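Local coordinates for dimethylsulfoniopropionate lyase (Roseovarius nubinhibens, PDB 4B29), which probably cleaves dimethylsulfoniopropionate to release dimethyl sulfide, and belongs to the zinc-binding cupin family of such lyases, at residues P52-W57 and T129-V134; V96-S101 and G116-A121; F165-A170 and A185-A190. All coordinates share one frame; numbering follows the deposited sequence. Where two conformers were deposited one is given.

Contact 1 (P52-W57 and T129-V134)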
loop_
_atom_site.group_PDB
_atom_site.type_symbol
_atom_site.label_atom_id
_atom_site.label_comp_id
_atom_site.label_asym_id
_atom_site.label_seq_id
_atom_site.Cartn_x
_atom_site.Cartn_y
_atom_site.Cartn_z
ATOM N N PRO A 52 6.430 -11.904 -10.237
ATOM C CA PRO A 52 5.863 -13.197 -10.694
ATOM C C PRO A 52 5.589 -13.205 -12.212
ATOM O O PRO A 52 5.236 -12.176 -12.775
ATOM C CB PRO A 52 4.566 -13.321 -9.890
ATOM C CG PRO A 52 4.291 -12.011 -9.205
ATOM C CD PRO A 52 5.572 -11.173 -9.280
ATOM N N GLU A 53 5.768 -14.355 -12.852
ATOM C CA GLU A 53 5.493 -14.457 -14.265
ATOM C C GLU A 53 4.061 -14.981 -14.507
ATOM O O GLU A 53 3.630 -15.103 -15.668
ATOM C CB GLU A 53 6.562 -15.345 -14.947
ATOM C CG GLU A 53 7.893 -14.602 -15.222
ATOM C CD GLU A 53 7.720 -13.263 -15.986
ATOM O OE1 GLU A 53 7.097 -13.253 -17.076
ATOM O OE2 GLU A 53 8.219 -12.215 -15.490
ATOM N N ASP A 54 3.312 -15.248 -13.435
ATOM C CA ASP A 54 2.011 -15.896 -13.597
ATOM C C ASP A 54 0.797 -15.046 -13.210
ATOM O O ASP A 54 -0.266 -15.586 -12.933
ATOM C CB ASP A 54 1.993 -17.217 -12.837
ATOM C CG ASP A 54 2.123 -17.032 -11.335
ATOM O OD1 ASP A 54 2.284 -15.876 -10.850
ATOM O OD2 ASP A 54 2.054 -18.054 -10.611
ATOM N N LEU A 55 0.948 -13.731 -13.118
ATOM C CA LEU A 55 -0.170 -12.892 -12.666
ATOM C C LEU A 55 -1.313 -12.966 -13.691
ATOM O O LEU A 55 -1.045 -12.875 -14.915
ATOM C CB LEU A 55 0.278 -11.416 -12.520
ATOM C CG LEU A 55 1.200 -11.154 -11.323
ATOM C CD1 LEU A 55 1.997 -9.870 -11.662
ATOM C CD2 LEU A 55 0.307 -10.889 -10.213
ATOM N N ARG A 56 -2.511 -13.206 -13.178
ATOM C CA ARG A 56 -3.727 -13.404 -14.025
ATOM C C ARG A 56 -4.806 -12.422 -13.584
ATOM O O ARG A 56 -5.192 -12.392 -12.417
ATOM C CB ARG A 56 -4.393 -14.807 -13.732
ATOM C CG ARG A 56 -3.653 -16.076 -14.037
ATOM C CD ARG A 56 -3.130 -16.135 -15.476
ATOM N NE ARG A 56 -2.036 -17.123 -15.536
ATOM C CZ ARG A 56 -0.893 -16.953 -16.190
ATOM N NH1 ARG A 56 -0.662 -15.844 -16.901
ATOM N NH2 ARG A 56 0.008 -17.929 -16.163
ATOM N N TRP A 57 -5.402 -11.715 -14.555
ATOM C CA TRP A 57 -6.584 -10.888 -14.288
ATOM C C TRP A 57 -7.668 -11.646 -13.545
ATOM O O TRP A 57 -8.056 -12.736 -13.998
ATOM C CB TRP A 57 -7.130 -10.398 -15.642
ATOM C CG TRP A 57 -8.431 -9.689 -15.525
ATOM C CD1 TRP A 57 -9.678 -10.148 -15.964
ATOM C CD2 TRP A 57 -8.663 -8.388 -14.950
ATOM N NE1 TRP A 57 -10.636 -9.208 -15.702
ATOM C CE2 TRP A 57 -10.048 -8.104 -15.110
ATOM C CE3 TRP A 57 -7.816 -7.402 -14.352
ATOM C CZ2 TRP A 57 -10.635 -6.890 -14.677
ATOM C CZ3 TRP A 57 -8.402 -6.180 -13.919
ATOM C CH2 TRP A 57 -9.795 -5.942 -14.069
ATOM N N THR A 129 -1.993 -14.267 -7.979
ATOM C CA THR A 129 -0.735 -15.013 -7.946
ATOM C C THR A 129 -0.575 -15.507 -6.507
ATOM O O THR A 129 -1.120 -14.920 -5.559
ATOM C CB THR A 129 0.488 -14.165 -8.341
ATOM O OG1 THR A 129 1.675 -14.974 -8.302
ATOM C CG2 THR A 129 0.631 -12.948 -7.376
ATOM N N GLN A 130 0.204 -16.585 -6.356
ATOM C CA GLN A 130 0.584 -17.057 -5.027
ATOM C C GLN A 130 2.062 -16.746 -4.754
ATOM O O GLN A 130 2.533 -17.091 -3.674
ATOM C CB GLN A 130 0.384 -18.590 -4.959
ATOM C CG GLN A 130 -1.125 -18.950 -4.856
ATOM C CD GLN A 130 -1.753 -18.628 -3.523
ATOM O OE1 GLN A 130 -1.062 -18.541 -2.483
ATOM N NE2 GLN A 130 -3.092 -18.501 -3.502
ATOM N N SER A 131 2.751 -16.099 -5.708
ATOM C CA SER A 131 4.223 -15.901 -5.587
ATOM C C SER A 131 4.573 -14.629 -4.830
ATOM O O SER A 131 5.687 -14.528 -4.240
ATOM C CB SER A 131 4.881 -15.858 -6.958
ATOM O OG SER A 131 4.692 -17.134 -7.594
ATOM N N LEU A 132 3.619 -13.713 -4.756
ATOM C CA LEU A 132 3.900 -12.431 -4.115
ATOM C C LEU A 132 2.566 -11.850 -3.678
ATOM O O LEU A 132 1.518 -12.316 -4.135
ATOM C CB LEU A 132 4.499 -11.525 -5.181
ATOM C CG LEU A 132 5.060 -10.173 -4.691
ATOM C CD1 LEU A 132 5.937 -10.316 -3.357
ATOM C CD2 LEU A 132 5.829 -9.583 -5.876
ATOM N N ARG A 133 2.610 -10.862 -2.787
ATOM C CA ARG A 133 1.418 -10.079 -2.528
ATOM C C ARG A 133 1.837 -8.610 -2.578
ATOM O O ARG A 133 2.894 -8.248 -2.019
ATOM C CB ARG A 133 0.863 -10.467 -1.175
ATOM C CG ARG A 133 -0.344 -9.734 -0.762
ATOM C CD ARG A 133 -0.805 -10.299 0.599
ATOM N NE ARG A 133 -2.151 -9.862 0.939
ATOM C CZ ARG A 133 -2.487 -9.114 1.982
ATOM N NH1 ARG A 133 -1.574 -8.619 2.806
ATOM N NH2 ARG A 133 -3.747 -8.836 2.186
ATOM N N VAL A 134 1.036 -7.814 -3.283
ATOM C CA VAL A 134 1.327 -6.382 -3.471
ATOM C C VAL A 134 0.075 -5.638 -3.022
ATOM O O VAL A 134 -1.008 -5.821 -3.582
ATOM C CB VAL A 134 1.577 -6.056 -4.946
ATOM C CG1 VAL A 134 1.863 -4.529 -5.070
ATOM C CG2 VAL A 134 2.746 -6.817 -5.503
HETATM O O HOH W 1 1.502 -18.328 -8.186
#

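Contact 2 (V96-S101 and G116-A121)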
loop_
_atom_site.group_PDB
_atom_site.type_symbol
_atom_site.label_atom_id
_atom_site.label_comp_id
_atom_site.label_asym_id
_atom_site.label_seq_id
_atom_site.Cartn_x
_atom_site.Cartn_y
_atom_site.Cartn_z
ATOM N N VAL A 96 -10.915 -0.179 -8.139
ATOM C CA VAL A 96 -10.360 -1.202 -7.241
ATOM C C VAL A 96 -11.288 -1.561 -6.124
ATOM O O VAL A 96 -12.245 -0.826 -5.798
ATOM C CB VAL A 96 -8.972 -0.789 -6.656
ATOM C CG1 VAL A 96 -7.945 -0.569 -7.773
ATOM C CG2 VAL A 96 -9.106 0.452 -5.774
ATOM N N GLU A 97 -11.011 -2.702 -5.480
ATOM C CA GLU A 97 -11.745 -3.134 -4.326
ATOM C C GLU A 97 -11.105 -2.575 -3.039
ATOM O O GLU A 97 -10.173 -3.171 -2.466
ATOM C CB GLU A 97 -11.821 -4.694 -4.283
ATOM C CG GLU A 97 -12.541 -5.148 -3.038
ATOM C CD GLU A 97 -12.415 -6.650 -2.858
ATOM O OE1 GLU A 97 -13.020 -7.386 -3.666
ATOM O OE2 GLU A 97 -11.710 -7.079 -1.929
ATOM N N TRP A 98 -11.605 -1.426 -2.565
ATOM C CA TRP A 98 -11.075 -0.801 -1.349
ATOM C C TRP A 98 -11.536 -1.545 -0.129
ATOM O O TRP A 98 -12.709 -2.010 -0.056
ATOM C CB TRP A 98 -11.500 0.689 -1.250
ATOM C CG TRP A 98 -10.869 1.517 -2.253
ATOM C CD1 TRP A 98 -11.400 1.915 -3.458
ATOM C CD2 TRP A 98 -9.561 2.093 -2.174
ATOM N NE1 TRP A 98 -10.471 2.679 -4.144
ATOM C CE2 TRP A 98 -9.348 2.813 -3.355
ATOM C CE3 TRP A 98 -8.521 2.024 -1.204
ATOM C CZ2 TRP A 98 -8.137 3.478 -3.633
ATOM C CZ3 TRP A 98 -7.320 2.717 -1.451
ATOM C CH2 TRP A 98 -7.130 3.430 -2.645
ATOM N N ARG A 99 -10.603 -1.605 0.836
ATOM C CA ARG A 99 -10.752 -2.275 2.124
ATOM C C ARG A 99 -10.331 -1.365 3.289
ATOM O O ARG A 99 -9.535 -0.420 3.121
ATOM C CB ARG A 99 -9.885 -3.560 2.143
ATOM C CG ARG A 99 -10.118 -4.455 0.917
ATOM C CD ARG A 99 -9.191 -5.671 0.882
ATOM N NE ARG A 99 -9.549 -6.594 -0.205
ATOM C CZ ARG A 99 -8.779 -7.603 -0.621
ATOM N NH1 ARG A 99 -7.642 -7.865 -0.008
ATOM N NH2 ARG A 99 -9.181 -8.392 -1.622
ATOM N N HIS A 100 -10.860 -1.666 4.478
ATOM C CA HIS A 100 -10.575 -0.889 5.691
ATOM C C HIS A 100 -9.868 -1.713 6.758
ATOM O O HIS A 100 -8.923 -1.241 7.402
ATOM C CB HIS A 100 -11.888 -0.446 6.338
ATOM C CG HIS A 100 -12.303 0.937 5.986
ATOM N ND1 HIS A 100 -13.621 1.330 5.998
ATOM C CD2 HIS A 100 -11.576 2.024 5.650
ATOM C CE1 HIS A 100 -13.687 2.604 5.654
ATOM N NE2 HIS A 100 -12.460 3.041 5.430
ATOM N N SER A 101 -10.440 -2.882 7.067
ATOM C CA SER A 101 -9.761 -3.802 8.003
ATOM C C SER A 101 -10.139 -3.476 9.447
ATOM O O SER A 101 -10.522 -4.378 10.173
ATOM C CB SER A 101 -8.211 -3.874 7.877
ATOM O OG SER A 101 -7.764 -4.644 6.766
ATOM N N GLY A 116 -7.532 4.086 3.174
ATOM C CA GLY A 116 -8.034 2.755 2.770
ATOM C C GLY A 116 -6.882 2.005 2.111
ATOM O O GLY A 116 -5.796 2.547 1.922
ATOM N N TRP A 117 -7.120 0.753 1.763
ATOM C CA TRP A 117 -6.081 -0.016 1.086
ATOM C C TRP A 117 -6.732 -0.991 0.110
ATOM O O TRP A 117 -7.942 -1.273 0.210
ATOM C CB TRP A 117 -5.235 -0.816 2.110
ATOM C CG TRP A 117 -5.952 -1.906 2.839
ATOM C CD1 TRP A 117 -6.792 -1.774 3.895
ATOM C CD2 TRP A 117 -5.878 -3.317 2.550
ATOM N NE1 TRP A 117 -7.245 -3.029 4.310
ATOM C CE2 TRP A 117 -6.699 -3.984 3.491
ATOM C CE3 TRP A 117 -5.187 -4.065 1.594
ATOM C CZ2 TRP A 117 -6.848 -5.391 3.511
ATOM C CZ3 TRP A 117 -5.342 -5.466 1.600
ATOM C CH2 TRP A 117 -6.167 -6.099 2.563
ATOM N N PHE A 118 -5.916 -1.543 -0.784
ATOM C CA PHE A 118 -6.440 -2.606 -1.626
ATOM C C PHE A 118 -5.298 -3.539 -2.007
ATOM O O PHE A 118 -4.108 -3.204 -1.856
ATOM C CB PHE A 118 -7.143 -2.042 -2.870
ATOM C CG PHE A 118 -6.236 -1.333 -3.876
ATOM C CD1 PHE A 118 -5.598 -2.012 -4.934
ATOM C CD2 PHE A 118 -6.057 0.045 -3.782
ATOM C CE1 PHE A 118 -4.813 -1.309 -5.898
ATOM C CE2 PHE A 118 -5.293 0.742 -4.744
ATOM C CZ PHE A 118 -4.637 0.089 -5.781
ATOM N N GLU A 119 -5.654 -4.716 -2.530
ATOM C CA GLU A 119 -4.619 -5.694 -2.915
ATOM C C GLU A 119 -4.527 -5.694 -4.429
ATOM O O GLU A 119 -5.480 -6.075 -5.125
ATOM C CB GLU A 119 -5.027 -7.086 -2.385
ATOM C CG GLU A 119 -3.966 -8.190 -2.622
ATOM C CD GLU A 119 -4.406 -9.529 -1.996
ATOM O OE1 GLU A 119 -5.394 -9.586 -1.225
ATOM O OE2 GLU A 119 -3.915 -10.553 -2.498
ATOM N N LEU A 120 -3.413 -5.208 -4.955
ATOM C CA LEU A 120 -3.260 -5.147 -6.391
ATOM C C LEU A 120 -2.999 -6.528 -6.961
ATOM O O LEU A 120 -3.581 -6.916 -7.996
ATOM C CB LEU A 120 -2.077 -4.217 -6.715
ATOM C CG LEU A 120 -1.652 -4.151 -8.179
ATOM C CD1 LEU A 120 -2.904 -3.747 -9.106
ATOM C CD2 LEU A 120 -0.461 -3.179 -8.347
ATOM N N ALA A 121 -2.089 -7.260 -6.322
ATOM C CA ALA A 121 -1.697 -8.597 -6.848
ATOM C C ALA A 121 -1.521 -9.502 -5.655
ATOM O O ALA A 121 -1.008 -9.098 -4.597
ATOM C CB ALA A 121 -0.410 -8.557 -7.657
HETATM O O HOH W 2 -8.452 -5.307 -2.595
#

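Contact 3 (F165-A170 and A185-A190). With ZN (zinc ion), chain J.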
loop_
_atom_site.group_PDB
_atom_site.type_symbol
_atom_site.label_atom_id
_atom_site.label_comp_id
_atom_site.label_asym_id
_atom_site.label_seq_id
_atom_site.Cartn_x
_atom_site.Cartn_y
_atom_site.Cartn_z
ATOM N N PHE A 165 7.620 6.852 9.892
ATOM C CA PHE A 165 7.489 5.401 10.117
ATOM C C PHE A 165 8.159 4.953 11.393
ATOM O O PHE A 165 9.338 5.258 11.614
ATOM C CB PHE A 165 8.101 4.657 8.936
ATOM C CG PHE A 165 7.204 4.645 7.729
ATOM C CD1 PHE A 165 7.055 5.792 6.899
ATOM C CD2 PHE A 165 6.432 3.495 7.475
ATOM C CE1 PHE A 165 6.206 5.786 5.780
ATOM C CE2 PHE A 165 5.577 3.458 6.328
ATOM C CZ PHE A 165 5.470 4.584 5.494
ATOM N N HIS A 166 7.383 4.238 12.223
ATOM C CA HIS A 166 7.819 3.709 13.512
ATOM C C HIS A 166 7.945 2.193 13.428
ATOM O O HIS A 166 7.100 1.542 12.761
ATOM C CB HIS A 166 6.758 3.997 14.585
ATOM C CG HIS A 166 6.352 5.441 14.662
ATOM N ND1 HIS A 166 7.159 6.399 15.260
ATOM C CD2 HIS A 166 5.241 6.084 14.234
ATOM C CE1 HIS A 166 6.554 7.580 15.184
ATOM N NE2 HIS A 166 5.384 7.416 14.579
ATOM N N LEU A 167 8.965 1.656 14.073
ATOM C CA LEU A 167 9.136 0.175 14.114
ATOM C C LEU A 167 9.755 -0.205 15.425
ATOM O O LEU A 167 10.761 0.380 15.826
ATOM C CB LEU A 167 10.067 -0.246 12.942
ATOM C CG LEU A 167 10.495 -1.714 12.852
ATOM C CD1 LEU A 167 9.260 -2.650 12.677
ATOM C CD2 LEU A 167 11.524 -1.918 11.715
ATOM N N ARG A 168 9.203 -1.211 16.110
ATOM C CA ARG A 168 9.791 -1.601 17.384
ATOM C C ARG A 168 11.247 -2.014 17.183
ATOM O O ARG A 168 11.608 -2.662 16.182
ATOM C CB ARG A 168 8.978 -2.714 18.038
ATOM C CG ARG A 168 7.591 -2.214 18.601
ATOM C CD ARG A 168 7.607 -1.052 19.710
ATOM N NE ARG A 168 8.416 -1.418 20.850
ATOM C CZ ARG A 168 8.014 -2.137 21.918
ATOM N NH1 ARG A 168 6.768 -2.581 22.004
ATOM N NH2 ARG A 168 8.876 -2.419 22.913
ATOM N N ASN A 169 12.097 -1.603 18.137
ATOM C CA ASN A 169 13.504 -1.988 18.127
ATOM C C ASN A 169 14.256 -1.395 16.919
ATOM O O ASN A 169 15.268 -1.922 16.514
ATOM C CB ASN A 169 13.625 -3.531 18.173
ATOM C CG ASN A 169 15.056 -4.022 18.329
ATOM O OD1 ASN A 169 15.841 -3.508 19.140
ATOM N ND2 ASN A 169 15.400 -5.034 17.547
ATOM N N ALA A 170 13.756 -0.291 16.363
ATOM C CA ALA A 170 14.433 0.340 15.226
ATOM C C ALA A 170 14.187 1.848 15.262
ATOM O O ALA A 170 13.279 2.331 15.952
ATOM C CB ALA A 170 13.911 -0.279 13.874
ATOM N N ALA A 185 9.145 -10.108 10.432
ATOM C CA ALA A 185 7.982 -10.822 10.950
ATOM C C ALA A 185 7.622 -10.464 12.379
ATOM O O ALA A 185 8.507 -10.441 13.279
ATOM C CB ALA A 185 8.267 -12.360 10.871
ATOM N N ASN A 186 6.331 -10.220 12.613
ATOM C CA ASN A 186 5.748 -9.988 13.962
ATOM C C ASN A 186 6.244 -8.664 14.629
ATOM O O ASN A 186 5.823 -8.381 15.762
ATOM C CB ASN A 186 6.076 -11.144 14.941
ATOM C CG ASN A 186 5.409 -12.470 14.557
ATOM O OD1 ASN A 186 6.060 -13.575 14.587
ATOM N ND2 ASN A 186 4.143 -12.390 14.271
ATOM N N ALA A 187 7.089 -7.876 13.948
ATOM C CA ALA A 187 7.581 -6.651 14.612
ATOM C C ALA A 187 6.503 -5.554 14.524
ATOM O O ALA A 187 6.077 -5.214 13.412
ATOM C CB ALA A 187 8.894 -6.169 13.955
ATOM N N PRO A 188 6.041 -5.010 15.669
ATOM C CA PRO A 188 5.024 -3.989 15.538
ATOM C C PRO A 188 5.570 -2.730 14.877
ATOM O O PRO A 188 6.748 -2.376 15.069
ATOM C CB PRO A 188 4.612 -3.693 16.972
ATOM C CG PRO A 188 4.955 -4.946 17.740
ATOM C CD PRO A 188 6.200 -5.469 17.067
ATOM N N HIS A 189 4.720 -2.089 14.088
ATOM C CA HIS A 189 5.117 -0.860 13.381
ATOM C C HIS A 189 3.945 0.097 13.412
ATOM O O HIS A 189 2.788 -0.296 13.678
ATOM C CB HIS A 189 5.612 -1.194 11.945
ATOM C CG HIS A 189 4.770 -2.218 11.226
ATOM N ND1 HIS A 189 4.868 -3.564 11.502
ATOM C CD2 HIS A 189 3.882 -2.089 10.212
ATOM C CE1 HIS A 189 4.034 -4.234 10.704
ATOM N NE2 HIS A 189 3.463 -3.362 9.894
ATOM N N ALA A 190 4.212 1.353 13.073
ATOM C CA ALA A 190 3.149 2.358 13.066
ATOM C C ALA A 190 3.567 3.495 12.141
ATOM O O ALA A 190 4.682 3.494 11.611
ATOM C CB ALA A 190 2.924 2.893 14.524
HETATM ZN ZN ZN J . 2.518 -4.129 8.278
#

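Contact 1 (P52-W57 and T129-V134)
T129 meets three residues of P52-W57 with its two branches: the hydroxyl takes the polar partners and also lies against P52 CB, while the methyl meets L55. The hydroxyl is anti to the backbone N (chi1 -179°), which sends OG1 toward the carboxylate of D54: OG1 donates to D54 OD1 at 2.8 Å. The oxygen is met on its syn side, 18° out of the carboxylate plane, and the two side chains cross at about a right angle. As an acceptor the same hydroxyl takes the backbone N-H of S131, with S131 N to T129 OG1 at 3.0 Å and a nearly straight N-H...O angle of 168°. One oxygen therefore closes an ST turn by accepting the N-H of S131 and donates its own O-H to D54, which fixes the rotation about the CA-CB bond of T129. On the methyl branch, L55 CD2 comes to 3.5 Å from T129 CG2.

The P52 ring lies crosswise to both T129 and L132. Its CB packs 3.9 Å from S131 CB, while the opposite flank of the ring brings CD to 3.8 Å from L132 CD2. The carboxylate of D54 has a further link through its other oxygen, where a water bridges D54 OD2 and the backbone N of Q130.

Beyond these segments, L132 also touches A49 and L55 touches A121, and R56 is joined to L128 by backbone hydrogen bonding. The arrangement is an ST turn between strands 127-128 and 133-139, clasped by the loop that leads into edge strand 56-57 of the mixed sheet in this cupin-family protein.

Contact 2 (V96-S101 and G116-A121)
R99 and W117 form the antiparallel, hydrogen-bonded pair that joins V96-S101 to strand 115-122, and their side chains run over one another. Two backbone bonds define the bridge, R99 N to W117 O at 2.8 Å and W117 N to R99 O at 3.0 Å. CG of W117 stands between its own backbone N and carbonyl carbon (chi1 66°), a torsion that folds the indole back across the bridge although its CB points away. R99 CB then sits over the five-membered ring, 3.7 Å from its centroid, as a CH-pi contact. The ring NE1 donates to S101 OG at 3.0 Å, a bent bond whose acceptor is tilted from the indole plane.

The arginine chain is extended from CG to NE and crosses the indole obliquely, with R99 CD and NH1 each 3.5 Å from W117 CH2 and the guanidinium plane turned 85° to the ring. This carries the guanidinium to two carboxylates. NE and NH2 grip E97 side-on, both on OE2; NH1 reaches the anti lone pair of E119 OE1 at 3.1 Å, and E119 OE1 also bonds S124 OG. A single positive group thus lies between two acidic side chains, an arrangement likely to favour their ionised forms.

Next along the strand, the ring of F118 is set by a similar first torsion. V96 CG1 lies over its face, 3.9 Å from the centroid, and the edge of F118 points to the face of the six-membered ring of W98 in a T-shaped pair with planes at 81°. W98 NE1 bonds A93 O. Helix 24-41 touches F118 through L31, and helix 67-73 packs on W98. The whole is a single beta bridge, bracketed by a salt-bridge network and an aromatic cluster, which pins the linker between helices 83-92 and 104-107 across strand 115-122 at one point.

Contact 3 (F165-A170 and A185-A190)
The imidazole of H166 turns an edge to the other strand, with A190 C near its plane and 3.7 Å from H166 CD2. The ring of H189 also has backbone at its edge: ND1 donates to A187 O at 2.8 Å, with the acceptor 4° out of the ring plane and the donor in the carbonyl plane. Across the same ring NE2 binds the zinc ion at 2.0 Å, so bonds at both nitrogens hold the imidazole against rotation. H183 stacks on H189, and H148 meets it edge-to-face.

Backbone pairing positions this ligand. H166 and A190 exchange two hydrogen bonds, and L167 faces H189 in a non-hydrogen-bonded pair with CA atoms 4.2 Å apart. R168 N donates to P188 O at 2.9 Å. L167 reaches A187 with chi1 at 175°, its CD1 3.8 Å from A187 CB. R168 CG lies 3.7 Å from P188 CB, and the chain bends away beyond it. A type II turn from L167 to A170 closes this end of strand 163-167.

H150, E154 and H189 bind the zinc here, consistent with the metal site of a cupin, with the last histidine on an antiparallel strand.

Contacts 1 and 2 both reach the mixed sheet, through neighbouring strands 133-139 and 115-122, whereas contact 3 lies in the antiparallel sheet. Contact 2 is nested in the chain loop closed by contact 1; their centres are 16 Å apart and they touch directly, V134 N lying 2.7 Å from A121 O and V134 O 2.8 Å from L120 N, with L120 and A121 forming a classic beta bulge opposite V134. Contact 3 follows later in the chain, its nearest atoms about 12 Å from contact 2 and about 10 Å from contact 1. It supplies zinc ligand H189. The other contacts approach the site at longer range: the side chains of W117 and L132 are about 9 and 10 Å from that of E154.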